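Local coordinates for protein 16S rRNA methylase (PDB 7JLZ) that probably methylates N1 of adenine 1408 in the 16S rRNA of the 30S ribosomal subunit, a modification that gives resistance to aminoglycosides, at residues A[61-64]-A[65-69]; A[86-89]-A[90-93]; A[154-157]-A[158-162]; A[183-186]-A[187-191]. All coordinates share one frame; numbering follows the deposited sequence.

In the fold
All four contacts are local and follow one another along a chain built round a seven-stranded mixed sheet of the Rossmann-like methyltransferase type. Interaction 1 lies on helix 58-70, the crossover between the parallel strands 49-55 and 76-80. Interaction 2 is in the loop from strand 76-80 to strand 94-100, its centre about 22 Å from that of interaction 1. Interaction 3 starts helix 156-168, and interaction 4 runs from helix 182-185 into the loop after it; their centres are about 29 Å apart. Interactions 1 and 3 lie on opposite sides of the chain's centre, with centres about 41 Å apart. Interactions 1 and 4 approach to about 6 Å between nearest atoms; their sulfates may mark an anion-binding surface.

Interaction 1 of 4, residues A[61-64]-A[65-69]; sequences LENY and SRKSQ. With SO4 (sulfate ion), chain B.
Glu-62 and Arg-66 pair one turn apart on helix 58-70, the crossover helix of a beta-alpha-beta unit whose strands are 49-55 and 76-80. The tight side of this turn is formed by two serines. Ser-68 grips the carbonyl of Tyr-64 twice. Its N and its OG reach Tyr-64 O from opposite faces of the carbonyl plane, with OG at 2.7 Å. Ser-65 N bonds to Leu-61 O at 3.0 Å. The Ser-65 hydroxyl comes unusually close to the same oxygen, so a second bond there is doubtful. Both serines are buried, and their hydroxyls have other partners: Gly-6 N for Ser-65 and Tyr-78 OH for Ser-68. Leu-61 packs inward on Val-4 and Tyr-78.

The looser side carries long polar chains. Lys-67 runs alongside Tyr-64, with its CE 3.9 Å from ring atom CE1. The chain bends at chi3 and chi4 (66° and 78°), and the ammonium pairs with Glu-71 and a sulfate. Asn-63 and Arg-66 are exposed and share a water, which donates to Asn-63 OD1 and accepts from Arg-66 NH1. Glu-62 is extended and lies beside Arg-66, pointing the same way. The carboxylate and guanidinium planes are nearly perpendicular, at 82°. The guanidinium edge is shared by this acid, the water and a separate sulfate, probably from the crystallisation liquor, which also bonds to Lys-7 N. Arg-66 NE gives to both O1 and O2 of that sulfate. Arg-66 NH2 gives to sulfate O1 at 2.8 Å and meets Glu-62 OE2 on its anti side at 2.7 Å.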
loop_
_atom_site.group_PDB
_atom_site.type_symbol
_atom_site.label_atom_id
_atom_site.label_comp_id
_atom_site.label_asym_id
_atom_site.label_seq_id
_atom_site.Cartn_x
_atom_site.Cartn_y
_atom_site.Cartn_z
ATOM N N LEU A 61 -13.738 1.361 -3.654
ATOM C CA LEU A 61 -13.234 2.718 -3.564
ATOM C C LEU A 61 -14.324 3.757 -3.760
ATOM O O LEU A 61 -14.023 4.953 -3.764
ATOM C CB LEU A 61 -12.105 2.933 -4.578
ATOM C CG LEU A 61 -10.948 1.960 -4.380
ATOM C CD1 LEU A 61 -9.876 2.239 -5.429
ATOM C CD2 LEU A 61 -10.378 2.064 -2.986
ATOM N N GLU A 62 -15.580 3.323 -3.884
ATOM C CA GLU A 62 -16.688 4.240 -4.159
ATOM C C GLU A 62 -16.872 5.276 -3.047
ATOM O O GLU A 62 -16.957 6.479 -3.314
ATOM C CB GLU A 62 -17.973 3.433 -4.363
ATOM C CG GLU A 62 -19.244 4.255 -4.262
ATOM C CD GLU A 62 -20.507 3.436 -4.483
ATOM O OE1 GLU A 62 -20.405 2.293 -4.976
ATOM O OE2 GLU A 62 -21.604 3.941 -4.157
ATOM N N ASN A 63 -16.935 4.830 -1.788
ATOM C CA ASN A 63 -17.265 5.741 -0.684
ATOM C C ASN A 63 -16.185 6.807 -0.491
ATOM O O ASN A 63 -16.483 8.008 -0.474
ATOM C CB ASN A 63 -17.469 4.941 0.608
ATOM C CG ASN A 63 -17.720 5.834 1.826
ATOM O OD1 ASN A 63 -18.355 6.883 1.723
ATOM N ND2 ASN A 63 -17.225 5.409 2.983
ATOM N N TYR A 64 -14.919 6.394 -0.344
ATOM C CA TYR A 64 -13.870 7.369 -0.046
ATOM C C TYR A 64 -13.469 8.193 -1.262
ATOM O O TYR A 64 -13.023 9.334 -1.095
ATOM C CB TYR A 64 -12.641 6.684 0.576
ATOM C CG TYR A 64 -12.827 6.594 2.083
ATOM C CD1 TYR A 64 -12.686 7.727 2.887
ATOM C CD2 TYR A 64 -13.209 5.408 2.687
ATOM C CE1 TYR A 64 -12.898 7.673 4.269
ATOM C CE2 TYR A 64 -13.430 5.338 4.078
ATOM C CZ TYR A 64 -13.261 6.475 4.857
ATOM O OH TYR A 64 -13.481 6.418 6.225
ATOM N N SER A 65 -13.612 7.668 -2.480
ATOM C CA SER A 65 -13.344 8.525 -3.633
ATOM C C SER A 65 -14.400 9.615 -3.749
ATOM O O SER A 65 -14.094 10.744 -4.152
ATOM C CB SER A 65 -13.268 7.702 -4.924
ATOM O OG SER A 65 -14.446 6.938 -5.131
ATOM N N ARG A 66 -15.650 9.293 -3.398
ATOM C CA ARG A 66 -16.706 10.301 -3.402
ATOM C C ARG A 66 -16.483 11.315 -2.285
ATOM O O ARG A 66 -16.609 12.525 -2.505
ATOM C CB ARG A 66 -18.071 9.626 -3.273
ATOM C CG ARG A 66 -19.237 10.594 -3.239
ATOM C CD ARG A 66 -20.522 9.913 -2.774
ATOM N NE ARG A 66 -20.924 8.819 -3.655
ATOM C CZ ARG A 66 -20.964 7.539 -3.295
ATOM N NH1 ARG A 66 -20.631 7.172 -2.061
ATOM N NH2 ARG A 66 -21.361 6.624 -4.172
ATOM N N LYS A 67 -16.152 10.839 -1.079
ATOM C CA LYS A 67 -15.830 11.749 0.022
ATOM C C LYS A 67 -14.699 12.691 -0.357
ATOM O O LYS A 67 -14.765 13.897 -0.098
ATOM C CB LYS A 67 -15.438 10.964 1.276
ATOM C CG LYS A 67 -16.578 10.562 2.168
ATOM C CD LYS A 67 -16.076 9.846 3.423
ATOM C CE LYS A 67 -15.278 10.771 4.326
ATOM N NZ LYS A 67 -16.130 11.693 5.137
ATOM N N SER A 68 -13.631 12.143 -0.941
ATOM C CA SER A 68 -12.475 12.954 -1.304
ATOM C C SER A 68 -12.854 14.028 -2.313
ATOM O O SER A 68 -12.395 15.172 -2.220
ATOM C CB SER A 68 -11.368 12.056 -1.864
ATOM O OG SER A 68 -11.018 11.067 -0.917
ATOM N N GLN A 69 -13.692 13.678 -3.288
ATOM C CA GLN A 69 -14.071 14.652 -4.300
ATOM C C GLN A 69 -14.986 15.713 -3.710
ATOM O O GLN A 69 -14.811 16.909 -3.971
ATOM C CB GLN A 69 -14.741 13.950 -5.476
ATOM C CG GLN A 69 -15.110 14.879 -6.605
ATOM C CD GLN A 69 -16.513 14.633 -7.107
ATOM O OE1 GLN A 69 -17.480 14.743 -6.351
ATOM N NE2 GLN A 69 -16.635 14.286 -8.384
HETATM S S SO4 B . -22.056 9.072 -7.147
HETATM O O1 SO4 B . -22.465 7.972 -6.318
HETATM O O2 SO4 B . -21.595 10.154 -6.318
HETATM O O3 SO4 B . -23.171 9.517 -7.938
HETATM O O4 SO4 B . -20.991 8.647 -8.015
HETATM O O HOH W 1 -19.442 8.888 0.147
#

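Interaction 2 of 4, residues A[86-89]-A[90-93]; sequences FPDE and LLGT
Phe-86 packs against Leu-90 and Leu-91, and Pro-87 against Leu-90, at the apolar centre of this turn. Atom CE1 of the Phe-86 ring lies 3.9 Å from Leu-91 CD2 and 4.0 Å from Leu-90 CB. Phe-86 and Leu-90 cross at about a right angle. Pro-87 meets the end of Leu-90, its CG 3.7 Å from Leu-90 CD1. Pro-87 CD also sits over one face of the Phe-86 ring, toward the rim. Helix 120-124 packs against Phe-86 and Leu-91, while strand 49-55 packs against Phe-86 and Leu-90.

Further out, a short 3-10 segment folds the backbone. Leu-90 N bonds to Pro-87 O, and Leu-91 N bonds to Asp-88 O at 3.1 Å. A type II beta turn from Leu-90 to Thr-93 follows, with Gly-92 at positive phi. The turn's own backbone bond is weak. Thr-93 OG1 adds a firmer one to Leu-90 O, 2.7 Å long. It gets there with OG1 placed between the backbone N and the carbonyl carbon (chi1 67°).

At the polar edge, a water lies near Asp-88 O and Leu-91 O. Glu-89 OE2 bonds to Met-1 N, and the Glu-89 carbonyl receives Lys-14 NZ. The loop before strand 94-100 is thus anchored by apolar side chains within. Backbone bonds and the buried Thr-93 hydroxyl close the turn, and the water and Glu-89 lie at its polar edge.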
loop_
_atom_site.group_PDB
_atom_site.type_symbol
_atom_site.label_atom_id
_atom_site.label_comp_id
_atom_site.label_asym_id
_atom_site.label_seq_id
_atom_site.Cartn_x
_atom_site.Cartn_y
_atom_site.Cartn_z
ATOM N N PHE A 86 -2.096 -4.360 -13.567
ATOM C CA PHE A 86 -1.589 -3.177 -12.903
ATOM C C PHE A 86 -1.394 -2.041 -13.902
ATOM O O PHE A 86 -0.925 -2.274 -15.023
ATOM C CB PHE A 86 -0.265 -3.482 -12.209
ATOM C CG PHE A 86 0.167 -2.391 -11.298
ATOM C CD1 PHE A 86 0.938 -1.342 -11.778
ATOM C CD2 PHE A 86 -0.265 -2.367 -9.982
ATOM C CE1 PHE A 86 1.302 -0.312 -10.938
ATOM C CE2 PHE A 86 0.095 -1.339 -9.140
ATOM C CZ PHE A 86 0.874 -0.305 -9.614
ATOM N N PRO A 87 -1.716 -0.796 -13.545
ATOM C CA PRO A 87 -1.596 0.303 -14.525
ATOM C C PRO A 87 -0.138 0.657 -14.805
ATOM O O PRO A 87 0.579 1.116 -13.911
ATOM C CB PRO A 87 -2.333 1.464 -13.849
ATOM C CG PRO A 87 -2.294 1.138 -12.381
ATOM C CD PRO A 87 -2.366 -0.360 -12.291
ATOM N N ASP A 88 0.285 0.459 -16.064
ATOM C CA ASP A 88 1.653 0.789 -16.471
ATOM C C ASP A 88 2.009 2.232 -16.152
ATOM O O ASP A 88 3.184 2.537 -15.885
ATOM C CB ASP A 88 1.829 0.560 -17.978
ATOM C CG ASP A 88 2.088 -0.893 -18.340
ATOM O OD1 ASP A 88 2.585 -1.663 -17.493
ATOM O OD2 ASP A 88 1.801 -1.260 -19.501
ATOM N N GLU A 89 1.023 3.124 -16.221
ATOM C CA GLU A 89 1.208 4.547 -15.960
ATOM C C GLU A 89 1.824 4.820 -14.597
ATOM O O GLU A 89 2.467 5.862 -14.418
ATOM C CB GLU A 89 -0.139 5.276 -16.055
ATOM C CG GLU A 89 -0.818 5.249 -17.427
ATOM C CD GLU A 89 -1.882 4.153 -17.540
ATOM O OE1 GLU A 89 -1.769 3.128 -16.827
ATOM O OE2 GLU A 89 -2.826 4.318 -18.345
ATOM N N LEU A 90 1.644 3.923 -13.628
ATOM C CA LEU A 90 2.130 4.168 -12.281
ATOM C C LEU A 90 3.485 3.546 -11.995
ATOM O O LEU A 90 4.033 3.769 -10.911
ATOM C CB LEU A 90 1.111 3.656 -11.256
ATOM C CG LEU A 90 -0.156 4.518 -11.255
ATOM C CD1 LEU A 90 -1.192 3.955 -10.300
ATOM C CD2 LEU A 90 0.180 5.964 -10.887
ATOM N N LEU A 91 4.057 2.791 -12.932
ATOM C CA LEU A 91 5.363 2.221 -12.664
ATOM C C LEU A 91 6.410 3.326 -12.627
ATOM O O LEU A 91 6.393 4.248 -13.446
ATOM C CB LEU A 91 5.718 1.166 -13.717
ATOM C CG LEU A 91 4.801 -0.070 -13.760
ATOM C CD1 LEU A 91 5.182 -1.000 -14.919
ATOM C CD2 LEU A 91 4.826 -0.823 -12.421
ATOM N N GLY A 92 7.303 3.246 -11.645
ATOM C CA GLY A 92 8.368 4.216 -11.509
ATOM C C GLY A 92 7.960 5.564 -10.958
ATOM O O GLY A 92 8.740 6.516 -11.070
ATOM N N THR A 93 6.777 5.677 -10.347
ATOM C CA THR A 93 6.242 6.976 -9.942
ATOM C C THR A 93 6.277 7.246 -8.443
ATOM O O THR A 93 6.115 8.404 -8.047
ATOM C CB THR A 93 4.783 7.152 -10.410
ATOM O OG1 THR A 93 3.927 6.228 -9.724
ATOM C CG2 THR A 93 4.655 6.949 -11.922
HETATM O O HOH W 2 4.977 4.922 -15.913
#

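Interaction 3 of 4, residues A[154-157]-A[158-162]; sequences LSVE and YLKST
Ser-155 is the N-cap of helix 156-168, at the surface of the fold, and its side chain meets Tyr-158 in a capping bond. Tyr-158 N gives to Ser-155 OG in a bond that is nearly straight at 169° but long, 3.3 Å. The serine hydroxyl sits between its own backbone N and carbonyl carbon (chi1 68°), which turns OG back over the first turn. Ser-155 O then accepts from Leu-159 N, and Val-156 O accepts from Lys-160 N.

Leu-154, just ahead of the cap, covers the start of the helix with its branches. Its CD1 lies 4.1 Å from Tyr-158 CD2, at the edge of the ring and near the ring plane. The two side chains cross at about a right angle. The same methyl is 4.0 Å from Leu-159 CB, and CD2 of Leu-154 meets CD1 of Leu-159. This pairing of the residue before the N-cap with the fourth helix residue is a hydrophobic staple. Both leucines also lean on strand 172-179, Leu-154 on Phe-177 and Leu-159 on Leu-174. The Tyr-158 ring has Thr-162 CB over one face, and its OH bonds to Glu-150 N.

One turn along, Glu-157 O is gripped twice by Ser-161. Ser-161 N and Ser-161 OG come from opposite faces of the carbonyl plane, each at 2.9 Å. The helix widens here into a pi-type turn at 159-162. Val-156 CG2 touches Lys-160 CG on an exposed flank. The chemistry implies a helix start held in two ways, by a long capping bond to a first-turn amide and by the apolar staple.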
loop_
_atom_site.group_PDB
_atom_site.type_symbol
_atom_site.label_atom_id
_atom_site.label_comp_id
_atom_site.label_asym_id
_atom_site.label_seq_id
_atom_site.Cartn_x
_atom_site.Cartn_y
_atom_site.Cartn_z
ATOM N N LEU A 154 10.729 -11.476 18.250
ATOM C CA LEU A 154 11.784 -11.385 17.251
ATOM C C LEU A 154 13.158 -11.489 17.899
ATOM O O LEU A 154 13.437 -10.842 18.914
ATOM C CB LEU A 154 11.658 -10.073 16.484
ATOM C CG LEU A 154 12.737 -9.899 15.412
ATOM C CD1 LEU A 154 12.476 -10.834 14.240
ATOM C CD2 LEU A 154 12.846 -8.454 14.952
ATOM N N SER A 155 14.004 -12.339 17.327
ATOM C CA SER A 155 15.378 -12.500 17.764
ATOM C C SER A 155 16.285 -12.139 16.599
ATOM O O SER A 155 15.858 -12.139 15.442
ATOM C CB SER A 155 15.660 -13.929 18.227
ATOM O OG SER A 155 15.611 -14.813 17.123
ATOM N N VAL A 156 17.547 -11.825 16.908
ATOM C CA VAL A 156 18.470 -11.458 15.835
ATOM C C VAL A 156 18.680 -12.630 14.881
ATOM O O VAL A 156 18.827 -12.434 13.668
ATOM C CB VAL A 156 19.803 -10.936 16.414
ATOM C CG1 VAL A 156 20.504 -12.002 17.246
ATOM C CG2 VAL A 156 20.722 -10.443 15.279
ATOM N N GLU A 157 18.667 -13.863 15.397
ATOM C CA GLU A 157 18.868 -15.033 14.544
ATOM C C GLU A 157 17.733 -15.194 13.540
ATOM O O GLU A 157 17.968 -15.438 12.352
ATOM C CB GLU A 157 19.004 -16.296 15.396
ATOM C CG GLU A 157 18.918 -17.572 14.574
ATOM C CD GLU A 157 19.368 -18.803 15.329
ATOM O OE1 GLU A 157 19.606 -18.703 16.551
ATOM O OE2 GLU A 157 19.493 -19.872 14.694
ATOM N N TYR A 158 16.488 -15.078 14.002
ATOM C CA TYR A 158 15.361 -15.180 13.086
ATOM C C TYR A 158 15.339 -14.006 12.118
ATOM O O TYR A 158 15.009 -14.171 10.934
ATOM C CB TYR A 158 14.057 -15.252 13.874
ATOM C CG TYR A 158 12.846 -15.544 13.026
ATOM C CD1 TYR A 158 12.521 -16.847 12.667
ATOM C CD2 TYR A 158 12.019 -14.520 12.590
ATOM C CE1 TYR A 158 11.404 -17.113 11.887
ATOM C CE2 TYR A 158 10.905 -14.778 11.817
ATOM C CZ TYR A 158 10.604 -16.076 11.469
ATOM O OH TYR A 158 9.493 -16.331 10.697
ATOM N N LEU A 159 15.676 -12.810 12.603
ATOM C CA LEU A 159 15.715 -11.643 11.726
ATOM C C LEU A 159 16.731 -11.840 10.608
ATOM O O LEU A 159 16.435 -11.594 9.430
ATOM C CB LEU A 159 16.047 -10.387 12.539
ATOM C CG LEU A 159 16.090 -9.066 11.761
ATOM C CD1 LEU A 159 14.705 -8.696 11.273
ATOM C CD2 LEU A 159 16.701 -7.942 12.591
ATOM N N LYS A 160 17.936 -12.299 10.960
ATOM C CA LYS A 160 19.018 -12.396 9.980
ATOM C C LYS A 160 18.834 -13.589 9.051
ATOM O O LYS A 160 19.185 -13.518 7.868
ATOM C CB LYS A 160 20.370 -12.492 10.692
ATOM C CG LYS A 160 20.861 -11.189 11.281
ATOM C CD LYS A 160 21.125 -10.168 10.193
ATOM C CE LYS A 160 22.337 -10.550 9.357
ATOM N NZ LYS A 160 22.445 -9.695 8.138
ATOM N N SER A 161 18.318 -14.704 9.568
ATOM C CA SER A 161 18.253 -15.930 8.781
ATOM C C SER A 161 16.931 -16.115 8.053
ATOM O O SER A 161 16.878 -16.885 7.090
ATOM C CB SER A 161 18.507 -17.151 9.672
ATOM O OG SER A 161 17.330 -17.513 10.371
ATOM N N THR A 162 15.871 -15.437 8.477
ATOM C CA THR A 162 14.575 -15.662 7.852
ATOM C C THR A 162 13.966 -14.377 7.317
ATOM O O THR A 162 13.638 -14.292 6.127
ATOM C CB THR A 162 13.607 -16.320 8.836
ATOM O OG1 THR A 162 14.109 -17.611 9.200
ATOM C CG2 THR A 162 12.217 -16.454 8.201
#

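Interaction 4 of 4, residues A[183-186]-A[187-191]; sequences KDLK and PIEST. With SO4 (sulfate ion), chain E.
Lys-186 and Thr-191 meet round a sulfate, probably from the crystallisation liquor. Lys-186 NZ gives to sulfate O3 at 3.0 Å and more weakly to O1. Thr-191 N gives to the same O3 at 2.9 Å, almost straight at 175°. Ser-190 OG completes this side of the site with a bond of 2.7 Å to sulfate O2, and Arg-37 NH1 also binds the anion. Lys-186 and Thr-191 cross at about a right angle. A weak bond of 3.5 Å links Lys-186 NZ to Thr-191 OG1. The lysine chain is bent at chi2 (77°) and comes back over the loop, bringing its CD close to Thr-191 OG1.

This loop follows helix 182-185 and leads toward strand 205-211, the strand that lies between 129-135 and 172-179 in the sheet. The carbonyl of Leu-185 holds its first bend. Leu-185 O accepts Glu-189 N at 2.9 Å, and a weaker bond from Ile-188 N. Leu-185 and Glu-189 side chains run side by side, pointing the same way. Pro-187, which has no amide hydrogen, sets its ring CD 3.3 Å from Asp-184 O. Ile-188 CD1 lies near that same oxygen.

Farther out, Pro-187 and Ile-188 rest on Tyr-38 of helix 37-45. Arg-37 NE bonds to Lys-186 O, and Ser-190 OG is bonded to the amides of Trp-192 and Ser-193.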
loop_
_atom_site.group_PDB
_atom_site.type_symbol
_atom_site.label_atom_id
_atom_site.label_comp_id
_atom_site.label_asym_id
_atom_site.label_seq_id
_atom_site.Cartn_x
_atom_site.Cartn_y
_atom_site.Cartn_z
ATOM N N LYS A 183 -2.536 4.556 17.421
ATOM C CA LYS A 183 -2.386 5.802 16.676
ATOM C C LYS A 183 -2.122 5.534 15.200
ATOM O O LYS A 183 -2.527 6.327 14.343
ATOM C CB LYS A 183 -1.251 6.640 17.274
ATOM C CG LYS A 183 -1.362 6.898 18.777
ATOM C CD LYS A 183 -2.506 7.852 19.111
ATOM C CE LYS A 183 -2.609 8.102 20.611
ATOM N NZ LYS A 183 -1.391 8.753 21.166
ATOM N N ASP A 184 -1.454 4.423 14.887
ATOM C CA ASP A 184 -1.144 4.052 13.511
ATOM C C ASP A 184 -2.251 3.245 12.850
ATOM O O ASP A 184 -2.308 3.199 11.617
ATOM C CB ASP A 184 0.151 3.239 13.467
ATOM C CG ASP A 184 1.183 3.742 14.451
ATOM O OD1 ASP A 184 1.667 4.880 14.274
ATOM O OD2 ASP A 184 1.495 3.005 15.414
ATOM N N LEU A 185 -3.104 2.591 13.644
ATOM C CA LEU A 185 -4.248 1.863 13.106
ATOM C C LEU A 185 -5.317 2.803 12.582
ATOM O O LEU A 185 -6.022 2.466 11.623
ATOM C CB LEU A 185 -4.862 0.978 14.188
ATOM C CG LEU A 185 -4.803 -0.538 14.039
ATOM C CD1 LEU A 185 -3.349 -0.966 14.043
ATOM C CD2 LEU A 185 -5.571 -1.201 15.171
ATOM N N LYS A 186 -5.470 3.960 13.221
ATOM C CA LYS A 186 -6.553 4.881 12.891
ATOM C C LYS A 186 -6.632 5.230 11.410
ATOM O O LYS A 186 -7.747 5.235 10.864
ATOM C CB LYS A 186 -6.405 6.147 13.751
ATOM C CG LYS A 186 -7.473 7.195 13.527
ATOM C CD LYS A 186 -8.763 6.805 14.200
ATOM C CE LYS A 186 -9.580 8.021 14.563
ATOM N NZ LYS A 186 -10.601 7.632 15.565
ATOM N N PRO A 187 -5.541 5.513 10.698
ATOM C CA PRO A 187 -5.701 5.735 9.257
ATOM C C PRO A 187 -6.180 4.509 8.503
ATOM O O PRO A 187 -6.846 4.651 7.472
ATOM C CB PRO A 187 -4.292 6.151 8.798
ATOM C CG PRO A 187 -3.606 6.607 10.022
ATOM C CD PRO A 187 -4.177 5.826 11.160
ATOM N N ILE A 188 -5.849 3.310 8.977
ATOM C CA ILE A 188 -6.152 2.085 8.238
ATOM C C ILE A 188 -7.597 1.649 8.467
ATOM O O ILE A 188 -8.326 1.327 7.519
ATOM C CB ILE A 188 -5.167 0.975 8.653
ATOM C CG1 ILE A 188 -3.719 1.407 8.398
ATOM C CG2 ILE A 188 -5.497 -0.335 7.950
ATOM C CD1 ILE A 188 -2.708 0.573 9.131
ATOM N N GLU A 189 -8.024 1.622 9.738
ATOM C CA GLU A 189 -9.257 1.000 10.207
ATOM C C GLU A 189 -10.047 2.008 11.026
ATOM O O GLU A 189 -9.469 2.719 11.848
ATOM C CB GLU A 189 -8.945 -0.179 11.138
ATOM C CG GLU A 189 -9.147 -1.571 10.612
ATOM C CD GLU A 189 -9.182 -2.566 11.763
ATOM O OE1 GLU A 189 -8.874 -2.154 12.900
ATOM O OE2 GLU A 189 -9.527 -3.746 11.545
ATOM N N SER A 190 -11.366 2.027 10.861
ATOM C CA SER A 190 -12.207 2.736 11.816
ATOM C C SER A 190 -12.067 2.130 13.209
ATOM O O SER A 190 -12.057 0.908 13.376
ATOM C CB SER A 190 -13.667 2.682 11.374
ATOM O OG SER A 190 -14.516 2.943 12.461
ATOM N N THR A 191 -11.978 2.995 14.231
ATOM C CA THR A 191 -11.874 2.497 15.594
ATOM C C THR A 191 -13.186 1.885 16.068
ATOM O O THR A 191 -13.187 0.909 16.824
ATOM C CB THR A 191 -11.468 3.625 16.551
ATOM O OG1 THR A 191 -10.245 4.220 16.106
ATOM C CG2 THR A 191 -11.303 3.109 17.970
HETATM S S SO4 E . -13.441 6.352 13.338
HETATM O O1 SO4 E . -13.702 7.545 14.100
HETATM O O2 SO4 E . -14.436 5.357 13.646
HETATM O O3 SO4 E . -12.144 5.844 13.682
HETATM O O4 SO4 E . -13.491 6.669 11.935
#